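Prolyl oligopeptidase (Novosphingobium capsulatum, PDB 1YR2) probably cleaves oligopeptides as a serine endopeptidase, cutting the bond after proline and, less readily, after alanine. Local coordinates at residues 109-121 against 411-424. Residues are numbered along the deposited sequence; the frame is centred on the assembly and turned at random.
Sequences ERFGLPQRRGASV and GLSGRPGDRHAYLS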
loop_
_atom_site.group_PDB
_atom_site.type_symbol
_atom_site.label_atom_id
_atom_site.label_comp_id
_atom_site.label_asym_id
_atom_site.label_seq_id
_atom_site.Cartn_x
_atom_site.Cartn_y
_atom_site.Cartn_z
ATOM N N GLU A 109 -11.984 -12.164 -8.875
ATOM C CA GLU A 109 -10.822 -13.006 -9.134
ATOM C C GLU A 109 -9.527 -12.208 -9.258
ATOM O O GLU A 109 -9.517 -11.022 -9.661
ATOM C CB GLU A 109 -11.063 -13.840 -10.404
ATOM C CG GLU A 109 -10.998 -13.039 -11.685
ATOM C CD GLU A 109 -11.339 -13.902 -12.904
ATOM O OE1 GLU A 109 -10.885 -15.086 -12.938
ATOM O OE2 GLU A 109 -12.041 -13.378 -13.812
ATOM N N ARG A 110 -8.411 -12.879 -8.968
ATOM C CA ARG A 110 -7.090 -12.252 -9.078
ATOM C C ARG A 110 -6.068 -13.238 -9.593
ATOM O O ARG A 110 -6.018 -14.363 -9.168
ATOM C CB ARG A 110 -6.612 -11.708 -7.729
ATOM C CG ARG A 110 -7.691 -11.094 -6.841
ATOM C CD ARG A 110 -7.189 -10.648 -5.446
ATOM N NE ARG A 110 -6.955 -11.786 -4.536
ATOM C CZ ARG A 110 -5.775 -12.343 -4.299
ATOM N NH1 ARG A 110 -4.671 -11.876 -4.880
ATOM N NH2 ARG A 110 -5.687 -13.361 -3.458
ATOM N N PHE A 111 -5.251 -12.783 -10.523
ATOM C CA PHE A 111 -4.156 -13.565 -11.087
ATOM C C PHE A 111 -2.842 -13.036 -10.509
ATOM O O PHE A 111 -2.677 -11.829 -10.324
ATOM C CB PHE A 111 -4.124 -13.469 -12.620
ATOM C CG PHE A 111 -5.230 -14.184 -13.301
ATOM C CD1 PHE A 111 -6.468 -13.579 -13.429
ATOM C CD2 PHE A 111 -5.063 -15.456 -13.821
ATOM C CE1 PHE A 111 -7.503 -14.241 -14.107
ATOM C CE2 PHE A 111 -6.070 -16.091 -14.496
ATOM C CZ PHE A 111 -7.292 -15.498 -14.612
ATOM N N GLY A 112 -1.918 -13.942 -10.206
ATOM C CA GLY A 112 -0.552 -13.560 -9.901
ATOM C C GLY A 112 0.284 -13.399 -11.140
ATOM O O GLY A 112 -0.087 -13.822 -12.231
ATOM N N LEU A 113 1.462 -12.781 -11.004
ATOM C CA LEU A 113 2.379 -12.671 -12.094
ATOM C C LEU A 113 2.831 -14.083 -12.459
ATOM O O LEU A 113 3.267 -14.847 -11.592
ATOM C CB LEU A 113 3.593 -11.809 -11.745
ATOM C CG LEU A 113 3.408 -10.280 -11.600
ATOM C CD1 LEU A 113 4.489 -9.710 -10.672
ATOM C CD2 LEU A 113 3.406 -9.561 -12.990
ATOM N N PRO A 114 2.782 -14.399 -13.750
ATOM C CA PRO A 114 3.183 -15.715 -14.217
ATOM C C PRO A 114 4.683 -15.938 -14.379
ATOM O O PRO A 114 5.417 -15.004 -14.688
ATOM C CB PRO A 114 2.477 -15.829 -15.538
ATOM C CG PRO A 114 2.249 -14.507 -15.985
ATOM C CD PRO A 114 2.151 -13.607 -14.812
ATOM N N GLN A 115 5.108 -17.171 -14.172
ATOM C CA GLN A 115 6.489 -17.608 -14.361
ATOM C C GLN A 115 6.485 -18.648 -15.464
ATOM O O GLN A 115 5.784 -19.655 -15.366
ATOM C CB GLN A 115 7.063 -18.202 -13.080
ATOM C CG GLN A 115 7.205 -17.215 -11.954
ATOM C CD GLN A 115 8.250 -16.134 -12.246
ATOM O OE1 GLN A 115 9.208 -16.358 -13.003
ATOM N NE2 GLN A 115 8.078 -14.974 -11.638
ATOM N N ARG A 116 7.238 -18.393 -16.520
ATOM C CA ARG A 116 7.404 -19.369 -17.626
ATOM C C ARG A 116 8.704 -20.154 -17.429
ATOM O O ARG A 116 9.767 -19.555 -17.243
ATOM C CB ARG A 116 7.442 -18.616 -18.939
ATOM C CG ARG A 116 6.115 -17.934 -19.266
ATOM C CD ARG A 116 6.152 -16.960 -20.485
ATOM N NE ARG A 116 4.802 -16.859 -21.023
ATOM C CZ ARG A 116 4.343 -17.523 -22.088
ATOM N NH1 ARG A 116 5.122 -18.319 -22.808
ATOM N NH2 ARG A 116 3.074 -17.342 -22.450
ATOM N N ARG A 117 8.610 -21.483 -17.370
ATOM C CA ARG A 117 9.788 -22.330 -17.344
ATOM C C ARG A 117 9.504 -23.527 -18.252
ATOM O O ARG A 117 8.459 -24.167 -18.156
ATOM C CB ARG A 117 10.144 -22.807 -15.933
ATOM C CG ARG A 117 10.418 -21.740 -14.895
ATOM C CD ARG A 117 11.729 -20.935 -15.125
ATOM N NE ARG A 117 11.922 -20.085 -13.981
ATOM C CZ ARG A 117 11.357 -18.904 -13.847
ATOM N NH1 ARG A 117 10.655 -18.376 -14.847
ATOM N NH2 ARG A 117 11.560 -18.211 -12.748
ATOM N N GLY A 118 10.445 -23.813 -19.145
ATOM C CA GLY A 118 10.287 -24.908 -20.096
ATOM C C GLY A 118 9.058 -24.767 -20.956
ATOM O O GLY A 118 8.844 -23.740 -21.589
ATOM N N ALA A 119 8.236 -25.788 -20.913
ATOM C CA ALA A 119 7.021 -25.881 -21.700
ATOM C C ALA A 119 5.794 -25.344 -20.976
ATOM O O ALA A 119 4.691 -25.434 -21.503
ATOM C CB ALA A 119 6.780 -27.312 -22.090
ATOM N N SER A 120 5.983 -24.761 -19.797
ATOM C CA SER A 120 4.868 -24.461 -18.911
ATOM C C SER A 120 4.895 -23.017 -18.401
ATOM O O SER A 120 5.941 -22.364 -18.280
ATOM C CB SER A 120 4.864 -25.440 -17.711
ATOM O OG SER A 120 4.605 -26.775 -18.084
ATOM N N VAL A 121 3.705 -22.529 -18.065
ATOM C CA VAL A 121 3.560 -21.281 -17.349
ATOM C C VAL A 121 2.831 -21.567 -16.015
ATOM O O VAL A 121 1.853 -22.313 -15.996
ATOM C CB VAL A 121 2.844 -20.210 -18.220
ATOM C CG1 VAL A 121 1.470 -20.618 -18.591
ATOM C CG2 VAL A 121 2.792 -18.869 -17.515
ATOM N N GLY A 411 5.359 -5.564 -9.367
ATOM C CA GLY A 411 6.427 -6.381 -9.845
ATOM C C GLY A 411 6.465 -6.543 -11.362
ATOM O O GLY A 411 5.527 -6.166 -12.126
ATOM N N LEU A 412 7.539 -7.155 -11.758
ATOM C CA LEU A 412 7.790 -7.561 -13.123
ATOM C C LEU A 412 8.121 -9.049 -13.080
ATOM O O LEU A 412 8.757 -9.511 -12.127
ATOM C CB LEU A 412 8.984 -6.826 -13.650
ATOM C CG LEU A 412 9.303 -7.038 -15.132
ATOM C CD1 LEU A 412 8.659 -5.934 -15.914
ATOM C CD2 LEU A 412 10.786 -7.079 -15.391
ATOM N N SER A 413 7.660 -9.797 -14.070
ATOM C CA SER A 413 8.119 -11.147 -14.254
ATOM C C SER A 413 8.540 -11.295 -15.710
ATOM O O SER A 413 8.049 -10.597 -16.624
ATOM C CB SER A 413 7.072 -12.169 -13.818
ATOM O OG SER A 413 5.918 -12.239 -14.654
ATOM N N GLY A 414 9.521 -12.154 -15.889
ATOM C CA GLY A 414 10.114 -12.389 -17.192
ATOM C C GLY A 414 11.557 -12.805 -16.963
ATOM O O GLY A 414 12.043 -12.842 -15.839
ATOM N N ARG A 415 12.196 -13.198 -18.035
ATOM C CA ARG A 415 13.542 -13.740 -17.988
ATOM C C ARG A 415 14.344 -13.110 -19.147
ATOM O O ARG A 415 13.792 -12.797 -20.213
ATOM C CB ARG A 415 13.467 -15.251 -18.230
ATOM C CG ARG A 415 12.899 -16.072 -17.117
ATOM C CD ARG A 415 12.842 -17.560 -17.475
ATOM N NE ARG A 415 12.022 -17.818 -18.676
ATOM C CZ ARG A 415 12.074 -18.952 -19.396
ATOM N NH1 ARG A 415 12.903 -19.935 -19.042
ATOM N NH2 ARG A 415 11.298 -19.125 -20.469
ATOM N N PRO A 416 15.644 -12.999 -18.971
ATOM C CA PRO A 416 16.506 -12.611 -20.071
ATOM C C PRO A 416 16.347 -13.609 -21.215
ATOM O O PRO A 416 16.240 -14.794 -20.988
ATOM C CB PRO A 416 17.912 -12.722 -19.474
ATOM C CG PRO A 416 17.760 -12.652 -18.076
ATOM C CD PRO A 416 16.408 -13.241 -17.728
ATOM N N GLY A 417 16.284 -13.132 -22.431
ATOM C CA GLY A 417 16.131 -14.019 -23.573
ATOM C C GLY A 417 14.697 -14.460 -23.854
ATOM O O GLY A 417 14.481 -15.096 -24.845
ATOM N N ASP A 418 13.746 -14.170 -22.960
ATOM C CA ASP A 418 12.338 -14.513 -23.140
ATOM C C ASP A 418 11.589 -13.270 -23.670
ATOM O O ASP A 418 11.703 -12.183 -23.082
ATOM C CB ASP A 418 11.780 -14.956 -21.774
ATOM C CG ASP A 418 10.409 -15.583 -21.850
ATOM O OD1 ASP A 418 9.635 -15.294 -22.794
ATOM O OD2 ASP A 418 10.019 -16.388 -20.953
ATOM N N ARG A 419 10.774 -13.432 -24.706
ATOM C CA ARG A 419 10.019 -12.319 -25.287
ATOM C C ARG A 419 8.712 -11.982 -24.553
ATOM O O ARG A 419 8.111 -10.975 -24.843
ATOM C CB ARG A 419 9.723 -12.605 -26.752
ATOM C CG ARG A 419 8.656 -13.671 -27.012
ATOM C CD ARG A 419 8.773 -14.251 -28.405
ATOM N NE ARG A 419 8.070 -15.523 -28.583
ATOM C CZ ARG A 419 7.811 -16.065 -29.774
ATOM N NH1 ARG A 419 8.204 -15.458 -30.897
ATOM N NH2 ARG A 419 7.164 -17.225 -29.860
ATOM N N HIS A 420 8.285 -12.826 -23.614
ATOM C CA HIS A 420 7.047 -12.627 -22.858
ATOM C C HIS A 420 7.457 -12.127 -21.485
ATOM O O HIS A 420 8.230 -12.789 -20.761
ATOM C CB HIS A 420 6.255 -13.929 -22.728
ATOM C CG HIS A 420 5.753 -14.445 -24.033
ATOM N ND1 HIS A 420 5.002 -13.666 -24.892
ATOM C CD2 HIS A 420 5.970 -15.618 -24.671
ATOM C CE1 HIS A 420 4.757 -14.354 -25.998
ATOM N NE2 HIS A 420 5.320 -15.546 -25.878
ATOM N N ALA A 421 7.033 -10.920 -21.171
ATOM C CA ALA A 421 7.169 -10.387 -19.819
ATOM C C ALA A 421 5.815 -9.904 -19.292
ATOM O O ALA A 421 4.838 -9.855 -20.029
ATOM C CB ALA A 421 8.195 -9.265 -19.803
ATOM N N TYR A 422 5.757 -9.579 -18.013
ATOM C CA TYR A 422 4.501 -9.246 -17.314
ATOM C C TYR A 422 4.804 -8.174 -16.279
ATOM O O TYR A 422 5.889 -8.165 -15.699
ATOM C CB TYR A 422 3.923 -10.482 -16.626
ATOM C CG TYR A 422 3.727 -11.588 -17.626
ATOM C CD1 TYR A 422 2.566 -11.660 -18.389
ATOM C CD2 TYR A 422 4.777 -12.459 -17.934
ATOM C CE1 TYR A 422 2.406 -12.648 -19.396
ATOM C CE2 TYR A 422 4.656 -13.420 -18.924
ATOM C CZ TYR A 422 3.474 -13.500 -19.663
ATOM O OH TYR A 422 3.375 -14.447 -20.643
ATOM N N LEU A 423 3.843 -7.289 -16.054
ATOM C CA LEU A 423 3.960 -6.170 -15.119
ATOM C C LEU A 423 2.658 -6.082 -14.334
ATOM O O LEU A 423 1.576 -6.133 -14.926
ATOM C CB LEU A 423 4.195 -4.877 -15.936
ATOM C CG LEU A 423 4.395 -3.529 -15.291
ATOM C CD1 LEU A 423 5.586 -3.602 -14.380
ATOM C CD2 LEU A 423 4.777 -2.516 -16.355
ATOM N N SER A 424 2.741 -5.928 -13.018
ATOM C CA SER A 424 1.576 -5.759 -12.177
ATOM C C SER A 424 1.236 -4.255 -12.051
ATOM O O SER A 424 2.104 -3.446 -11.750
ATOM C CB SER A 424 1.830 -6.407 -10.812
ATOM O OG SER A 424 0.686 -6.224 -9.998
HETATM O O HOH W 1 9.441 -12.627 -10.875
HETATM O O HOH W 2 13.173 -22.906 -19.368
HETATM O O HOH W 3 11.114 -21.951 -21.960
#
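Pro114 and Tyr422 meet where the first and last blades of the beta-propeller domain lie side by side. Strand 110-117 is an edge strand of its four-stranded blade. It packs against the hairpin of strands 408-413 and 421-427 mostly through side chains, without a backbone-to-backbone hydrogen bond between the two segments. Pro114 CG sits over the centre of the Tyr422 ring, a CH-pi contact 3.6 Å from the centroid and 7° off the normal. Val434 and Trp447 also touch both residues.

Arg116 can be followed outward. Its CB lies 4.0 Å from Asp418 OD2. Its chain is extended from CG to NE, which carries CD past His420 CB to the end of the tyrosine. NE donates to Tyr422 OH at 2.8 Å. This bond is bent, and the hydroxyl lies 26° out of the guanidinium plane. NH1 is 3.4 Å from His420 CD2, which covers one face of the guanidinium near its rim. NH2 gives a weak hydrogen bond to Ala140 O. A leucine in place of Tyr422 would probably leave Arg116 NE without its acceptor and Pro114 CG without an aromatic face.

Nearby, Arg415 lays the face of its guanidinium over Arg116 O, while Asp418 OD2 meets its edge in a salt bridge. Two waters link Arg415 to the backbone of Gly118 in the type II' turn. Leu113 CD2 packs on Tyr422 CB. Beside it, Ser413 OG donates to Pro114 O at 2.8 Å, in the carbonyl plane.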